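Local coordinates for protein LbaCas13a H328A (C2c2) (PDB 5WLH) that binds a CRISPR guide RNA, here in its precursor form, and uses it to direct cleavage of target RNA, apparently with a preference for adenosines, at residues A[738-746]-A[846-857]. Numbering follows the deposited sequence.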
ATOM      1  N   VAL A 738     -20.006 -28.025  -4.539  1.00 40.17           N
ATOM      2  CA  VAL A 738     -20.235 -26.583  -4.460  1.00 35.90           C
ATOM      3  C   VAL A 738     -19.720 -25.894  -5.716  1.00 32.49           C
ATOM      4  O   VAL A 738     -20.391 -25.027  -6.287  1.00 36.42           O
ATOM      5  CB  VAL A 738     -19.573 -26.010  -3.190  1.00 32.08           C
ATOM      6  CG1 VAL A 738     -19.397 -24.489  -3.291  1.00 26.24           C
ATOM      7  CG2 VAL A 738     -20.406 -26.352  -1.978  1.00 30.55           C
ATOM      8  N   ARG A 739     -18.529 -26.277  -6.172  1.00 37.20           N
ATOM      9  CA  ARG A 739     -17.936 -25.620  -7.332  1.00 38.05           C
ATOM     10  C   ARG A 739     -18.793 -25.819  -8.578  1.00 38.59           C
ATOM     11  O   ARG A 739     -19.148 -24.851  -9.263  1.00 39.26           O
ATOM     12  CB  ARG A 739     -16.525 -26.150  -7.545  1.00 39.45           C
ATOM     13  CG  ARG A 739     -15.806 -25.597  -8.746  1.00 38.74           C
ATOM     14  CD  ARG A 739     -14.641 -26.512  -9.044  1.00 44.06           C
ATOM     15  NE  ARG A 739     -13.995 -26.192 -10.305  1.00 51.68           N
ATOM     16  CZ  ARG A 739     -14.288 -26.757 -11.469  1.00 56.23           C
ATOM     17  NH1 ARG A 739     -13.626 -26.386 -12.555  1.00 57.28           N
ATOM     18  NH2 ARG A 739     -15.242 -27.680 -11.553  1.00 54.58           N
ATOM     19  N   GLU A 740     -19.148 -27.072  -8.880  1.00 37.77           N
ATOM     20  CA  GLU A 740     -19.961 -27.349 -10.066  1.00 44.07           C
ATOM     21  C   GLU A 740     -21.300 -26.619 -10.020  1.00 42.71           C
ATOM     22  O   GLU A 740     -21.770 -26.104 -11.043  1.00 45.08           O
ATOM     23  CB  GLU A 740     -20.178 -28.856 -10.216  1.00 51.60           C
ATOM     24  CG  GLU A 740     -18.897 -29.689 -10.164  1.00 60.43           C
ATOM     25  CD  GLU A 740     -18.104 -29.665 -11.469  1.00 68.72           C
ATOM     26  OE1 GLU A 740     -18.484 -28.910 -12.394  1.00 70.59           O
ATOM     27  OE2 GLU A 740     -17.101 -30.409 -11.570  1.00 70.95           O
ATOM     28  N   ARG A 741     -21.928 -26.552  -8.842  1.00 44.09           N
ATOM     29  CA  ARG A 741     -23.226 -25.896  -8.722  1.00 47.18           C
ATOM     30  C   ARG A 741     -23.106 -24.378  -8.748  1.00 46.84           C
ATOM     31  O   ARG A 741     -24.014 -23.691  -9.239  1.00 43.80           O
ATOM     32  CB  ARG A 741     -23.922 -26.334  -7.433  1.00 52.65           C
ATOM     33  CG  ARG A 741     -24.524 -27.726  -7.486  1.00 58.49           C
ATOM     34  CD  ARG A 741     -25.967 -27.707  -7.010  1.00 66.11           C
ATOM     35  NE  ARG A 741     -26.663 -26.484  -7.414  1.00 72.59           N
ATOM     36  CZ  ARG A 741     -27.205 -26.277  -8.614  1.00 76.58           C
ATOM     37  NH1 ARG A 741     -27.148 -27.213  -9.555  1.00 76.02           N
ATOM     38  NH2 ARG A 741     -27.812 -25.125  -8.873  1.00 78.33           N
ATOM     39  N   PHE A 742     -22.014 -23.835  -8.207  1.00 42.41           N
ATOM     40  CA  PHE A 742     -21.768 -22.406  -8.349  1.00 38.76           C
ATOM     41  C   PHE A 742     -21.648 -22.025  -9.818  1.00 33.49           C
ATOM     42  O   PHE A 742     -22.194 -21.004 -10.246  1.00 39.75           O
ATOM     43  CB  PHE A 742     -20.505 -22.019  -7.576  1.00 39.92           C
ATOM     44  CG  PHE A 742     -20.040 -20.605  -7.821  1.00 37.90           C
ATOM     45  CD1 PHE A 742     -19.236 -20.297  -8.917  1.00 37.20           C
ATOM     46  CD2 PHE A 742     -20.386 -19.591  -6.948  1.00 40.13           C
ATOM     47  CE1 PHE A 742     -18.802 -19.004  -9.135  1.00 35.28           C
ATOM     48  CE2 PHE A 742     -19.957 -18.294  -7.163  1.00 40.62           C
ATOM     49  CZ  PHE A 742     -19.166 -18.000  -8.254  1.00 37.32           C
ATOM     50  N   ILE A 743     -20.925 -22.834 -10.593  1.00 33.16           N
ATOM     51  CA  ILE A 743     -20.689 -22.536 -12.004  1.00 39.12           C
ATOM     52  C   ILE A 743     -21.997 -22.596 -12.779  1.00 47.01           C
ATOM     53  O   ILE A 743     -22.279 -21.742 -13.630  1.00 45.44           O
ATOM     54  CB  ILE A 743     -19.651 -23.516 -12.580  1.00 40.87           C
ATOM     55  CG1 ILE A 743     -18.262 -23.269 -11.969  1.00 36.32           C
ATOM     56  CG2 ILE A 743     -19.585 -23.420 -14.106  1.00 45.19           C
ATOM     57  CD1 ILE A 743     -17.279 -24.374 -12.275  1.00 39.15           C
ATOM     58  N   THR A 744     -22.818 -23.605 -12.487  1.00 48.89           N
ATOM     59  CA  THR A 744     -24.108 -23.737 -13.150  1.00 47.49           C
ATOM     60  C   THR A 744     -25.024 -22.568 -12.808  1.00 47.69           C
ATOM     61  O   THR A 744     -25.556 -21.901 -13.704  1.00 47.58           O
ATOM     62  CB  THR A 744     -24.742 -25.063 -12.756  1.00 44.94           C
ATOM     63  OG1 THR A 744     -23.955 -26.133 -13.292  1.00 41.51           O
ATOM     64  CG2 THR A 744     -26.172 -25.152 -13.294  1.00 50.04           C
ATOM     65  N   LYS A 745     -25.214 -22.303 -11.510  1.00 49.04           N
ATOM     66  CA  LYS A 745     -26.084 -21.206 -11.088  1.00 53.26           C
ATOM     67  C   LYS A 745     -25.618 -19.877 -11.669  1.00 56.13           C
ATOM     68  O   LYS A 745     -26.439 -19.048 -12.078  1.00 53.47           O
ATOM     69  CB  LYS A 745     -26.136 -21.129  -9.560  1.00 58.24           C
ATOM     70  CG  LYS A 745     -27.377 -21.762  -8.933  1.00 64.64           C
ATOM     71  CD  LYS A 745     -27.459 -21.497  -7.423  1.00 67.34           C
ATOM     72  CE  LYS A 745     -26.546 -22.429  -6.623  1.00 68.86           C
ATOM     73  NZ  LYS A 745     -27.263 -23.075  -5.486  1.00 67.57           N
ATOM     74  N   ALA A 746     -24.310 -19.650 -11.702  1.00 59.25           N
ATOM     75  CA  ALA A 746     -23.761 -18.473 -12.365  1.00 59.03           C
ATOM     76  C   ALA A 746     -23.698 -18.718 -13.868  1.00 56.28           C
ATOM     77  O   ALA A 746     -24.112 -17.876 -14.658  1.00 57.90           O
ATOM     78  CB  ALA A 746     -22.378 -18.137 -11.814  1.00 59.37           C
ATOM     79  N   LEU A 846     -20.908 -11.957  -7.284  1.00 41.46           N
ATOM     80  CA  LEU A 846     -20.122 -13.003  -6.647  1.00 33.65           C
ATOM     81  C   LEU A 846     -20.651 -13.303  -5.247  1.00 30.05           C
ATOM     82  O   LEU A 846     -20.850 -14.470  -4.890  1.00 33.95           O
ATOM     83  CB  LEU A 846     -18.650 -12.601  -6.608  1.00 34.64           C
ATOM     84  CG  LEU A 846     -17.642 -13.703  -6.309  1.00 40.78           C
ATOM     85  CD1 LEU A 846     -17.833 -14.890  -7.240  1.00 41.56           C
ATOM     86  CD2 LEU A 846     -16.226 -13.136  -6.425  1.00 40.59           C
ATOM     87  N   LEU A 847     -20.882 -12.257  -4.440  1.00 29.56           N
ATOM     88  CA  LEU A 847     -21.425 -12.452  -3.100  1.00 33.85           C
ATOM     89  C   LEU A 847     -22.769 -13.175  -3.151  1.00 36.95           C
ATOM     90  O   LEU A 847     -23.041 -14.059  -2.330  1.00 31.69           O
ATOM     91  CB  LEU A 847     -21.579 -11.107  -2.385  1.00 36.52           C
ATOM     92  CG  LEU A 847     -20.340 -10.239  -2.140  1.00 39.05           C
ATOM     93  CD1 LEU A 847     -20.743  -8.872  -1.606  1.00 41.02           C
ATOM     94  CD2 LEU A 847     -19.409 -10.910  -1.169  1.00 35.98           C
ATOM     95  N   VAL A 848     -23.618 -12.822  -4.116  1.00 36.62           N
ATOM     96  CA  VAL A 848     -24.929 -13.459  -4.206  1.00 40.49           C
ATOM     97  C   VAL A 848     -24.778 -14.939  -4.535  1.00 35.69           C
ATOM     98  O   VAL A 848     -25.382 -15.802  -3.886  1.00 36.81           O
ATOM     99  CB  VAL A 848     -25.813 -12.734  -5.237  1.00 45.57           C
ATOM    100  CG1 VAL A 848     -27.035 -13.577  -5.562  1.00 46.70           C
ATOM    101  CG2 VAL A 848     -26.235 -11.380  -4.708  1.00 47.08           C
ATOM    102  N   ASN A 849     -23.955 -15.258  -5.533  1.00 32.35           N
ATOM    103  CA  ASN A 849     -23.826 -16.648  -5.941  1.00 32.50           C
ATOM    104  C   ASN A 849     -23.174 -17.488  -4.853  1.00 35.21           C
ATOM    105  O   ASN A 849     -23.544 -18.651  -4.659  1.00 32.61           O
ATOM    106  CB  ASN A 849     -23.040 -16.750  -7.239  1.00 30.86           C
ATOM    107  CG  ASN A 849     -23.898 -16.462  -8.457  1.00 41.27           C
ATOM    108  OD1 ASN A 849     -24.525 -17.363  -9.007  1.00 47.18           O
ATOM    109  ND2 ASN A 849     -23.918 -15.210  -8.890  1.00 44.82           N
ATOM    110  N   LEU A 850     -22.201 -16.915  -4.132  1.00 32.07           N
ATOM    111  CA  LEU A 850     -21.616 -17.618  -2.994  1.00 33.36           C
ATOM    112  C   LEU A 850     -22.642 -17.831  -1.887  1.00 32.73           C
ATOM    113  O   LEU A 850     -22.705 -18.911  -1.292  1.00 30.13           O
ATOM    114  CB  LEU A 850     -20.408 -16.843  -2.459  1.00 33.50           C
ATOM    115  CG  LEU A 850     -19.089 -16.995  -3.228  1.00 35.53           C
ATOM    116  CD1 LEU A 850     -18.035 -16.033  -2.680  1.00 30.00           C
ATOM    117  CD2 LEU A 850     -18.571 -18.416  -3.177  1.00 35.94           C
ATOM    118  N   ARG A 851     -23.446 -16.803  -1.592  1.00 28.69           N
ATOM    119  CA  ARG A 851     -24.411 -16.884  -0.502  1.00 32.88           C
ATOM    120  C   ARG A 851     -25.439 -17.971  -0.766  1.00 33.99           C
ATOM    121  O   ARG A 851     -25.768 -18.761   0.129  1.00 34.29           O
ATOM    122  CB  ARG A 851     -25.086 -15.525  -0.327  1.00 36.49           C
ATOM    123  CG  ARG A 851     -26.013 -15.392   0.858  1.00 41.18           C
ATOM    124  CD  ARG A 851     -26.802 -14.084   0.745  1.00 47.86           C
ATOM    125  NE  ARG A 851     -25.931 -12.916   0.871  1.00 52.11           N
ATOM    126  CZ  ARG A 851     -25.721 -12.019  -0.088  1.00 53.44           C
ATOM    127  NH1 ARG A 851     -26.332 -12.137  -1.257  1.00 53.66           N
ATOM    128  NH2 ARG A 851     -24.898 -10.999   0.126  1.00 53.61           N
ATOM    129  N   LYS A 852     -25.918 -18.060  -2.006  1.00 32.89           N
ATOM    130  CA  LYS A 852     -26.898 -19.084  -2.342  1.00 36.55           C
ATOM    131  C   LYS A 852     -26.258 -20.468  -2.408  1.00 36.22           C
ATOM    132  O   LYS A 852     -26.840 -21.443  -1.918  1.00 35.77           O
ATOM    133  CB  LYS A 852     -27.599 -18.718  -3.651  1.00 41.08           C
ATOM    134  CG  LYS A 852     -28.404 -17.417  -3.564  1.00 42.08           C
ATOM    135  CD  LYS A 852     -29.068 -17.233  -2.185  1.00 43.78           C
ATOM    136  CE  LYS A 852     -29.562 -15.800  -1.976  1.00 36.59           C
ATOM    137  NZ  LYS A 852     -29.745 -15.418  -0.560  1.00 31.14           N
ATOM    138  N   ALA A 853     -25.042 -20.574  -2.971  1.00 24.95           N
ATOM    139  CA  ALA A 853     -24.350 -21.856  -2.957  1.00 29.68           C
ATOM    140  C   ALA A 853     -24.129 -22.351  -1.532  1.00 31.29           C
ATOM    141  O   ALA A 853     -24.224 -23.558  -1.267  1.00 28.10           O
ATOM    142  CB  ALA A 853     -23.014 -21.746  -3.704  1.00 30.54           C
ATOM    143  N   PHE A 854     -23.823 -21.439  -0.602  1.00 30.97           N
ATOM    144  CA  PHE A 854     -23.582 -21.848   0.781  1.00 27.60           C
ATOM    145  C   PHE A 854     -24.863 -22.359   1.429  1.00 28.11           C
ATOM    146  O   PHE A 854     -24.857 -23.384   2.119  1.00 29.22           O
ATOM    147  CB  PHE A 854     -23.009 -20.688   1.596  1.00 25.73           C
ATOM    148  CG  PHE A 854     -22.671 -21.051   3.013  1.00 25.31           C
ATOM    149  CD1 PHE A 854     -21.424 -21.575   3.332  1.00 23.49           C
ATOM    150  CD2 PHE A 854     -23.604 -20.876   4.034  1.00 27.67           C
ATOM    151  CE1 PHE A 854     -21.112 -21.910   4.636  1.00 22.74           C
ATOM    152  CE2 PHE A 854     -23.302 -21.197   5.351  1.00 28.68           C
ATOM    153  CZ  PHE A 854     -22.036 -21.718   5.655  1.00 26.49           C
ATOM    154  N   LEU A 855     -25.964 -21.641   1.239  1.00 32.55           N
ATOM    155  CA  LEU A 855     -27.223 -22.087   1.825  1.00 34.54           C
ATOM    156  C   LEU A 855     -27.591 -23.474   1.324  1.00 35.71           C
ATOM    157  O   LEU A 855     -28.028 -24.325   2.106  1.00 42.28           O
ATOM    158  CB  LEU A 855     -28.332 -21.079   1.525  1.00 36.32           C
ATOM    159  CG  LEU A 855     -28.108 -19.695   2.150  1.00 37.90           C
ATOM    160  CD1 LEU A 855     -29.056 -18.655   1.571  1.00 38.76           C
ATOM    161  CD2 LEU A 855     -28.212 -19.736   3.667  1.00 36.86           C
ATOM    162  N   GLU A 856     -27.392 -23.729   0.028  1.00 33.18           N
ATOM    163  CA  GLU A 856     -27.691 -25.052  -0.514  1.00 37.91           C
ATOM    164  C   GLU A 856     -26.739 -26.105   0.043  1.00 37.82           C
ATOM    165  O   GLU A 856     -27.153 -27.238   0.325  1.00 32.58           O
ATOM    166  CB  GLU A 856     -27.642 -25.015  -2.044  1.00 45.34           C
ATOM    167  CG  GLU A 856     -27.739 -26.379  -2.706  1.00 59.15           C
ATOM    168  CD  GLU A 856     -27.875 -26.295  -4.216  1.00 71.16           C
ATOM    169  OE1 GLU A 856     -28.989 -26.553  -4.722  1.00 75.17           O
ATOM    170  OE2 GLU A 856     -26.873 -25.975  -4.894  1.00 75.83           O
ATOM    171  N   PHE A 857     -25.459 -25.744   0.212  1.00 30.92           N
ATOM    172  CA  PHE A 857     -24.483 -26.642   0.825  1.00 30.60           C
ATOM    173  C   PHE A 857     -24.911 -27.053   2.228  1.00 29.83           C
ATOM    174  O   PHE A 857     -24.768 -28.222   2.619  1.00 33.51           O
ATOM    175  CB  PHE A 857     -23.115 -25.942   0.867  1.00 26.54           C
ATOM    176  CG  PHE A 857     -22.026 -26.743   1.527  1.00 27.81           C
ATOM    177  CD1 PHE A 857     -21.452 -27.828   0.879  1.00 30.94           C
ATOM    178  CD2 PHE A 857     -21.550 -26.390   2.779  1.00 30.79           C
ATOM    179  CE1 PHE A 857     -20.441 -28.546   1.467  1.00 28.47           C
ATOM    180  CE2 PHE A 857     -20.531 -27.114   3.377  1.00 28.18           C
ATOM    181  CZ  PHE A 857     -19.980 -28.200   2.715  1.00 25.37           C
TER
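Phe742 pushes its ring into the shallow hollow formed by Leu846, Asn849 and Leu850 on helix 843-861. With chi1 at 171°, the ring is thrown to the opposite side of CB from its own backbone N, and its far end reaches across to the second helix. Phe742 CZ meets Leu846 CD1 at 3.5 Å, a contact made at the ring's edge, while Phe742 CE2 lies 3.4 Å from Asn849 CB, approached obliquely. Leu850 closes the hollow more loosely through CD2. The amide of Asn849 stands steeply to the ring, their planes 69° apart. Asn849 OD1 rests beside Ala746 CB at 3.6 Å, and its ND2 bonds back to Leu845 O.

The reverse bump is Ala853, whose methyl points into the hollow walled by Val738, Phe742 and aliphatic Lys745 carbons. Its small size lets the backbones draw together, with Phe742 CA and Ala853 CA 6.0 Å apart, although the helix segments run at 133° to each other. Where the start of 738-746 meets the end of 846-857, Val738 CG2 presses on Phe857 CD1 at 3.4 Å, the valine crossing the phenylalanine at about a right angle.

On the partly exposed flank, the extended Glu856 side chain reaches into a fork made by Arg741 and Lys745. Arg741 NE and Lys745 NZ form salt bridges to its OE2; both hydrogen bonds are weak, and the crowded placement of OE2 makes their exact geometry doubtful.

The buried side of this pair is packed against three further helices. Leu805 of helix 805-813 touches Val738 and Phe742, Phe789 of helix 786-799 lies against Leu846 and Asn849, and helix 709-732 supplies Phe732 under Val738, Tyr728 against Leu850 and Ile727 against Phe857.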